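Local coordinates for protein CRISPR-associated endoribonuclease Cas6 1 (Methanocaldococcus jannaschii DSM 2661, PDB 5YI6) that probably cuts long CRISPR transcripts into crRNA units, acting as an RNA-binding endoribonuclease of the Cas6 family in archaeal antiviral defence, at residues S4-L9 / Y82-N87; K44-Y49 / E92-G97. All blocks are in the same frame, centred on the assembly; numbering follows the deposited sequence.

Interaction 1: residues S4-L9 / Y82-N87; sequences SMRIEL and YISSPN
Y82 and E8 project together from one face of the sheet, the extended E8 chain running alongside the Y82 ring. E8 CB is 3.6 Å from Y82 CE1, and the carboxylate stands almost perpendicular to the ring plane, 80° away. At the far end E8 OE2 comes within 2.8 Å of Y82 OH, a weak hydrogen bond, while the same oxygen forms a salt bridge with R63. Tyrosine suits the place, offering a flat ring to the E8 methylenes and a hydroxyl to the carboxylate. On this face R6 also packs its aliphatic part over S84, R6 CB lying 3.8 Å from S84 CB; serine is small enough to sit here while its OG bonds E223 O. The R6 chain then turns about the CG-CD bond (chi3 -63°), and its several N-H groups serve the E223 carboxylate and the backbone oxygens of Y222 and V237 together.

Beneath these pairs, strands 5-12 and 78-85 are antiparallel neighbours in the five-stranded sheet of the N-terminal half, which belongs to the ferredoxin-like RAMP fold of Cas6 proteins. M5 with S85 and I7 with I83 are the hydrogen-bonded pairs.

The other face is mostly apolar around I7 and I83, with S85 a polar exception whose OG bonds F54 O. A chi1 of 61° turns I7 CG1 so that I7 CD1 comes over to I83 CG1, 4.1 Å away. Branched isoleucines suit both strand backbone and this layer under helix 88-101. L9 CD1 meets I83 CD1 at 4.2 Å, extending the apolar patch toward strand 109-118.

Interaction 2: residues K44-Y49 / E92-G97; sequences KRLHNY and ENFVAG
R45 and L46 press against helix 88-101 around N93, the polar centre of the contact. N93 ND2 gives a hydrogen bond to R45 O at 2.8 Å, bent at the hydrogen (134°), its donor tilted out of the carbonyl plane; an asparagine is short enough to turn its amide onto a loop carbonyl this close. The buried part of the packing lies beside it. L46 and N93 pass alongside one another, running opposite ways, with L46 CD2 3.9 Å from N93 CB, while the other leucine branch, CD1, meets F94 CD1 at the same distance. F94 in turn is buried against helix 23-35, so leucine and phenylalanine suit this inner edge.

R45, partly exposed, stretches along the helix, and its guanidinium lies with one face over A96 CB, 3.5 Å from R45 NE. The small methyl lets the flat group settle close, and NH1 is held by a salt bridge to E100 and a hydrogen bond to A41 O. K44, H47 and N48 touch nothing on the helix and are exposed. The type I turn K44-H47 thus rests one flank on the helix and carries H47, the probable proton donor, on its solvent side, consistent with the active-site loop of a Cas6 endoribonuclease.

In the fold
Strand 78-85 runs directly into helix 88-101, which is why interactions 1 and 2 share a neighbourhood, their centres 13 Å apart. Interaction 1 is a buried strand pairing, held by regular backbone bonds, with R6, E8, Y82 and S84 on one face and a mainly apolar layer round I7 and I83 on the other. Interaction 2 lies farther out and is partly buried: an irregular loop docks on the helix through one side-chain-to-backbone bond and a few apolar touches. The helix joins the two: its sheet side packs V95 on I7, and exposed E92 touches M5, while N93 and A96 serve the loop. F94 bridges both, meeting I83 as well as L46, and N87 also touches Y49.

Interaction 1: residues S4-L9 / Y82-N87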
loop_
_atom_site.group_PDB
_atom_site.type_symbol
_atom_site.label_atom_id
_atom_site.label_comp_id
_atom_site.label_asym_id
_atom_site.label_seq_id
_atom_site.Cartn_x
_atom_site.Cartn_y
_atom_site.Cartn_z
ATOM N N SER A 4 8.973 10.390 -8.295
ATOM C CA SER A 4 7.979 9.743 -7.445
ATOM C C SER A 4 7.406 10.721 -6.413
ATOM O O SER A 4 7.899 11.839 -6.217
ATOM C CB SER A 4 8.585 8.513 -6.753
ATOM O OG SER A 4 9.589 8.867 -5.814
ATOM N N MET A 5 6.358 10.269 -5.709
ATOM C CA MET A 5 5.818 11.114 -4.661
ATOM C C MET A 5 5.103 10.236 -3.645
ATOM O O MET A 5 4.415 9.271 -4.018
ATOM C CB MET A 5 4.854 12.170 -5.210
ATOM C CG MET A 5 4.404 13.173 -4.156
ATOM S SD MET A 5 3.466 14.458 -4.999
ATOM C CE MET A 5 3.248 15.601 -3.618
ATOM N N ARG A 6 5.313 10.566 -2.372
ATOM C CA ARG A 6 4.602 9.959 -1.253
ATOM C C ARG A 6 3.917 11.061 -0.451
ATOM O O ARG A 6 4.525 12.103 -0.176
ATOM C CB ARG A 6 5.551 9.169 -0.337
ATOM C CG ARG A 6 4.837 8.644 0.941
ATOM C CD ARG A 6 5.766 7.777 1.812
ATOM N NE ARG A 6 6.167 6.564 1.071
ATOM C CZ ARG A 6 6.385 5.380 1.642
ATOM N NH1 ARG A 6 6.268 5.240 2.965
ATOM N NH2 ARG A 6 6.714 4.318 0.894
ATOM N N ILE A 7 2.654 10.834 -0.067
ATOM C CA ILE A 7 1.946 11.782 0.779
ATOM C C ILE A 7 1.341 11.046 1.968
ATOM O O ILE A 7 1.049 9.844 1.934
ATOM C CB ILE A 7 0.853 12.596 0.043
ATOM C CG1 ILE A 7 -0.218 11.695 -0.528
ATOM C CG2 ILE A 7 1.464 13.473 -1.123
ATOM C CD1 ILE A 7 -1.426 11.506 0.345
ATOM N N GLU A 8 1.218 11.782 3.038
ATOM C CA GLU A 8 0.478 11.388 4.228
ATOM C C GLU A 8 -0.829 12.178 4.270
ATOM O O GLU A 8 -0.817 13.392 4.505
ATOM C CB GLU A 8 1.347 11.681 5.444
ATOM C CG GLU A 8 0.573 11.475 6.777
ATOM C CD GLU A 8 1.348 12.038 7.940
ATOM O OE1 GLU A 8 1.067 13.184 8.368
ATOM O OE2 GLU A 8 2.247 11.328 8.416
ATOM N N LEU A 9 -1.960 11.502 4.088
ATOM C CA LEU A 9 -3.248 12.154 4.222
ATOM C C LEU A 9 -3.602 12.180 5.688
ATOM O O LEU A 9 -3.688 11.115 6.316
ATOM C CB LEU A 9 -4.388 11.442 3.505
ATOM C CG LEU A 9 -4.746 11.548 2.060
ATOM C CD1 LEU A 9 -6.125 10.844 1.902
ATOM C CD2 LEU A 9 -4.798 13.035 1.712
ATOM N N TYR A 82 -1.103 6.713 4.192
ATOM C CA TYR A 82 0.043 7.001 3.323
ATOM C C TYR A 82 -0.276 6.468 1.933
ATOM O O TYR A 82 -0.789 5.354 1.810
ATOM C CB TYR A 82 1.322 6.329 3.843
ATOM C CG TYR A 82 1.642 6.866 5.207
ATOM C CD1 TYR A 82 2.468 7.967 5.348
ATOM C CD2 TYR A 82 0.991 6.364 6.350
ATOM C CE1 TYR A 82 2.717 8.532 6.617
ATOM C CE2 TYR A 82 1.231 6.921 7.618
ATOM C CZ TYR A 82 2.094 8.010 7.735
ATOM O OH TYR A 82 2.327 8.584 8.982
ATOM N N ILE A 83 0.037 7.268 0.891
ATOM C CA ILE A 83 -0.232 6.898 -0.497
ATOM C C ILE A 83 0.996 7.295 -1.301
ATOM O O ILE A 83 1.553 8.375 -1.086
ATOM C CB ILE A 83 -1.463 7.619 -1.094
ATOM C CG1 ILE A 83 -2.664 7.598 -0.131
ATOM C CG2 ILE A 83 -1.823 6.991 -2.462
ATOM C CD1 ILE A 83 -3.967 8.345 -0.658
ATOM N N SER A 84 1.432 6.424 -2.207
ATOM C CA SER A 84 2.654 6.757 -2.947
ATOM C C SER A 84 2.612 6.149 -4.342
ATOM O O SER A 84 1.951 5.133 -4.588
ATOM C CB SER A 84 3.920 6.280 -2.232
ATOM O OG SER A 84 3.934 4.856 -2.122
ATOM N N SER A 85 3.394 6.757 -5.239
ATOM C CA SER A 85 3.505 6.224 -6.594
ATOM C C SER A 85 4.827 6.686 -7.196
ATOM O O SER A 85 5.282 7.803 -6.900
ATOM C CB SER A 85 2.336 6.706 -7.471
ATOM O OG SER A 85 2.484 6.236 -8.816
ATOM N N PRO A 86 5.440 5.889 -8.087
ATOM C CA PRO A 86 6.533 6.449 -8.896
ATOM C C PRO A 86 6.029 7.492 -9.888
ATOM O O PRO A 86 6.847 8.168 -10.512
ATOM C CB PRO A 86 7.139 5.211 -9.597
ATOM C CG PRO A 86 5.989 4.181 -9.647
ATOM C CD PRO A 86 5.231 4.441 -8.333
ATOM N N ASN A 87 4.704 7.661 -10.035
ATOM C CA ASN A 87 4.112 8.667 -10.922
ATOM C C ASN A 87 3.609 9.844 -10.086
ATOM O O ASN A 87 2.542 9.766 -9.457
ATOM C CB ASN A 87 2.966 8.060 -11.735
ATOM C CG ASN A 87 2.435 9.032 -12.783
ATOM O OD1 ASN A 87 2.304 10.229 -12.521
ATOM N ND2 ASN A 87 2.156 8.527 -13.969
#

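Interaction 2: residues K44-Y49 / E92-G97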
loop_
_atom_site.group_PDB
_atom_site.type_symbol
_atom_site.label_atom_id
_atom_site.label_comp_id
_atom_site.label_asym_id
_atom_site.label_seq_id
_atom_site.Cartn_x
_atom_site.Cartn_y
_atom_site.Cartn_z
ATOM N N LYS A 44 -12.159 14.734 -14.035
ATOM C CA LYS A 44 -11.225 15.353 -14.972
ATOM C C LYS A 44 -9.783 14.999 -14.621
ATOM O O LYS A 44 -8.987 14.612 -15.497
ATOM C CB LYS A 44 -11.441 16.862 -14.994
ATOM C CG LYS A 44 -12.696 17.335 -14.228
ATOM C CD LYS A 44 -12.773 18.867 -14.215
ATOM C CE LYS A 44 -13.933 19.413 -13.397
ATOM N NZ LYS A 44 -13.469 19.923 -12.060
ATOM N N ARG A 45 -9.458 15.057 -13.327
ATOM C CA ARG A 45 -8.085 14.867 -12.861
ATOM C C ARG A 45 -7.573 13.462 -13.109
ATOM O O ARG A 45 -6.373 13.284 -13.355
ATOM C CB ARG A 45 -7.988 15.194 -11.361
ATOM C CG ARG A 45 -8.200 16.678 -11.048
ATOM C CD ARG A 45 -8.125 16.938 -9.560
ATOM N NE ARG A 45 -8.057 18.381 -9.265
ATOM C CZ ARG A 45 -8.948 19.026 -8.532
ATOM N NH1 ARG A 45 -9.969 18.356 -8.003
ATOM N NH2 ARG A 45 -8.793 20.331 -8.300
ATOM N N LEU A 46 -8.439 12.449 -13.013
ATOM C CA LEU A 46 -7.998 11.065 -13.045
ATOM C C LEU A 46 -8.462 10.343 -14.309
ATOM O O LEU A 46 -8.399 9.125 -14.377
ATOM C CB LEU A 46 -8.440 10.337 -11.767
ATOM C CG LEU A 46 -7.804 10.938 -10.502
ATOM C CD1 LEU A 46 -8.355 10.236 -9.263
ATOM C CD2 LEU A 46 -6.273 10.819 -10.535
ATOM N N HIS A 47 -8.879 11.100 -15.330
ATOM C CA HIS A 47 -9.369 10.497 -16.568
ATOM C C HIS A 47 -8.352 9.528 -17.164
ATOM O O HIS A 47 -8.718 8.468 -17.672
ATOM C CB HIS A 47 -9.704 11.615 -17.556
ATOM C CG HIS A 47 -10.235 11.125 -18.863
ATOM N ND1 HIS A 47 -11.497 10.584 -19.000
ATOM C CD2 HIS A 47 -9.675 11.092 -20.097
ATOM C CE1 HIS A 47 -11.691 10.236 -20.261
ATOM N NE2 HIS A 47 -10.600 10.530 -20.947
ATOM N N ASN A 48 -7.066 9.862 -17.088
ATOM C CA ASN A 48 -6.006 9.035 -17.666
ATOM C C ASN A 48 -5.476 7.963 -16.730
ATOM O O ASN A 48 -4.522 7.267 -17.094
ATOM C CB ASN A 48 -4.842 9.912 -18.132
ATOM C CG ASN A 48 -5.216 10.797 -19.283
ATOM O OD1 ASN A 48 -6.070 10.443 -20.088
ATOM N ND2 ASN A 48 -4.603 11.968 -19.355
ATOM N N TYR A 49 -6.068 7.798 -15.543
ATOM C CA TYR A 49 -5.531 6.894 -14.532
ATOM C C TYR A 49 -6.542 5.842 -14.087
ATOM O O TYR A 49 -6.373 5.253 -13.023
ATOM C CB TYR A 49 -5.037 7.700 -13.312
ATOM C CG TYR A 49 -3.914 8.630 -13.659
ATOM C CD1 TYR A 49 -2.602 8.146 -13.795
ATOM C CD2 TYR A 49 -4.152 9.984 -13.899
ATOM C CE1 TYR A 49 -1.565 9.007 -14.128
ATOM C CE2 TYR A 49 -3.125 10.835 -14.238
ATOM C CZ TYR A 49 -1.833 10.337 -14.347
ATOM O OH TYR A 49 -0.815 11.191 -14.680
ATOM N N GLU A 92 -0.377 13.833 -7.303
ATOM C CA GLU A 92 -0.818 15.233 -7.184
ATOM C C GLU A 92 -2.290 15.375 -7.577
ATOM O O GLU A 92 -3.056 16.075 -6.904
ATOM C CB GLU A 92 0.052 16.144 -8.051
ATOM C CG GLU A 92 1.523 16.239 -7.614
ATOM C CD GLU A 92 1.763 17.238 -6.494
ATOM O OE1 GLU A 92 0.788 17.672 -5.822
ATOM O OE2 GLU A 92 2.954 17.557 -6.260
ATOM N N ASN A 93 -2.691 14.746 -8.699
ATOM C CA ASN A 93 -4.083 14.836 -9.131
ATOM C C ASN A 93 -5.030 14.202 -8.125
ATOM O O ASN A 93 -6.103 14.756 -7.834
ATOM C CB ASN A 93 -4.246 14.155 -10.492
ATOM C CG ASN A 93 -3.748 15.017 -11.641
ATOM O OD1 ASN A 93 -3.121 16.042 -11.437
ATOM N ND2 ASN A 93 -3.960 14.547 -12.854
ATOM N N PHE A 94 -4.670 13.015 -7.616
ATOM C CA PHE A 94 -5.527 12.327 -6.650
ATOM C C PHE A 94 -5.648 13.147 -5.363
ATOM O O PHE A 94 -6.753 13.312 -4.826
ATOM C CB PHE A 94 -4.965 10.914 -6.398
ATOM C CG PHE A 94 -5.869 10.009 -5.609
ATOM C CD1 PHE A 94 -7.241 10.254 -5.517
ATOM C CD2 PHE A 94 -5.340 8.871 -4.990
ATOM C CE1 PHE A 94 -8.072 9.370 -4.811
ATOM C CE2 PHE A 94 -6.162 8.010 -4.255
ATOM C CZ PHE A 94 -7.532 8.274 -4.176
ATOM N N VAL A 95 -4.531 13.693 -4.872
ATOM C CA VAL A 95 -4.575 14.518 -3.662
ATOM C C VAL A 95 -5.464 15.743 -3.877
ATOM O O VAL A 95 -6.267 16.095 -3.010
ATOM C CB VAL A 95 -3.145 14.944 -3.251
ATOM C CG1 VAL A 95 -3.149 16.161 -2.268
ATOM C CG2 VAL A 95 -2.386 13.790 -2.621
ATOM N N ALA A 96 -5.340 16.422 -5.024
ATOM C CA ALA A 96 -6.198 17.592 -5.258
ATOM C C ALA A 96 -7.678 17.204 -5.219
ATOM O O ALA A 96 -8.519 17.947 -4.675
ATOM C CB ALA A 96 -5.853 18.240 -6.599
ATOM N N GLY A 97 -8.012 16.043 -5.801
ATOM C CA GLY A 97 -9.395 15.585 -5.758
ATOM C C GLY A 97 -9.846 15.241 -4.344
ATOM O O GLY A 97 -10.953 15.597 -3.930
#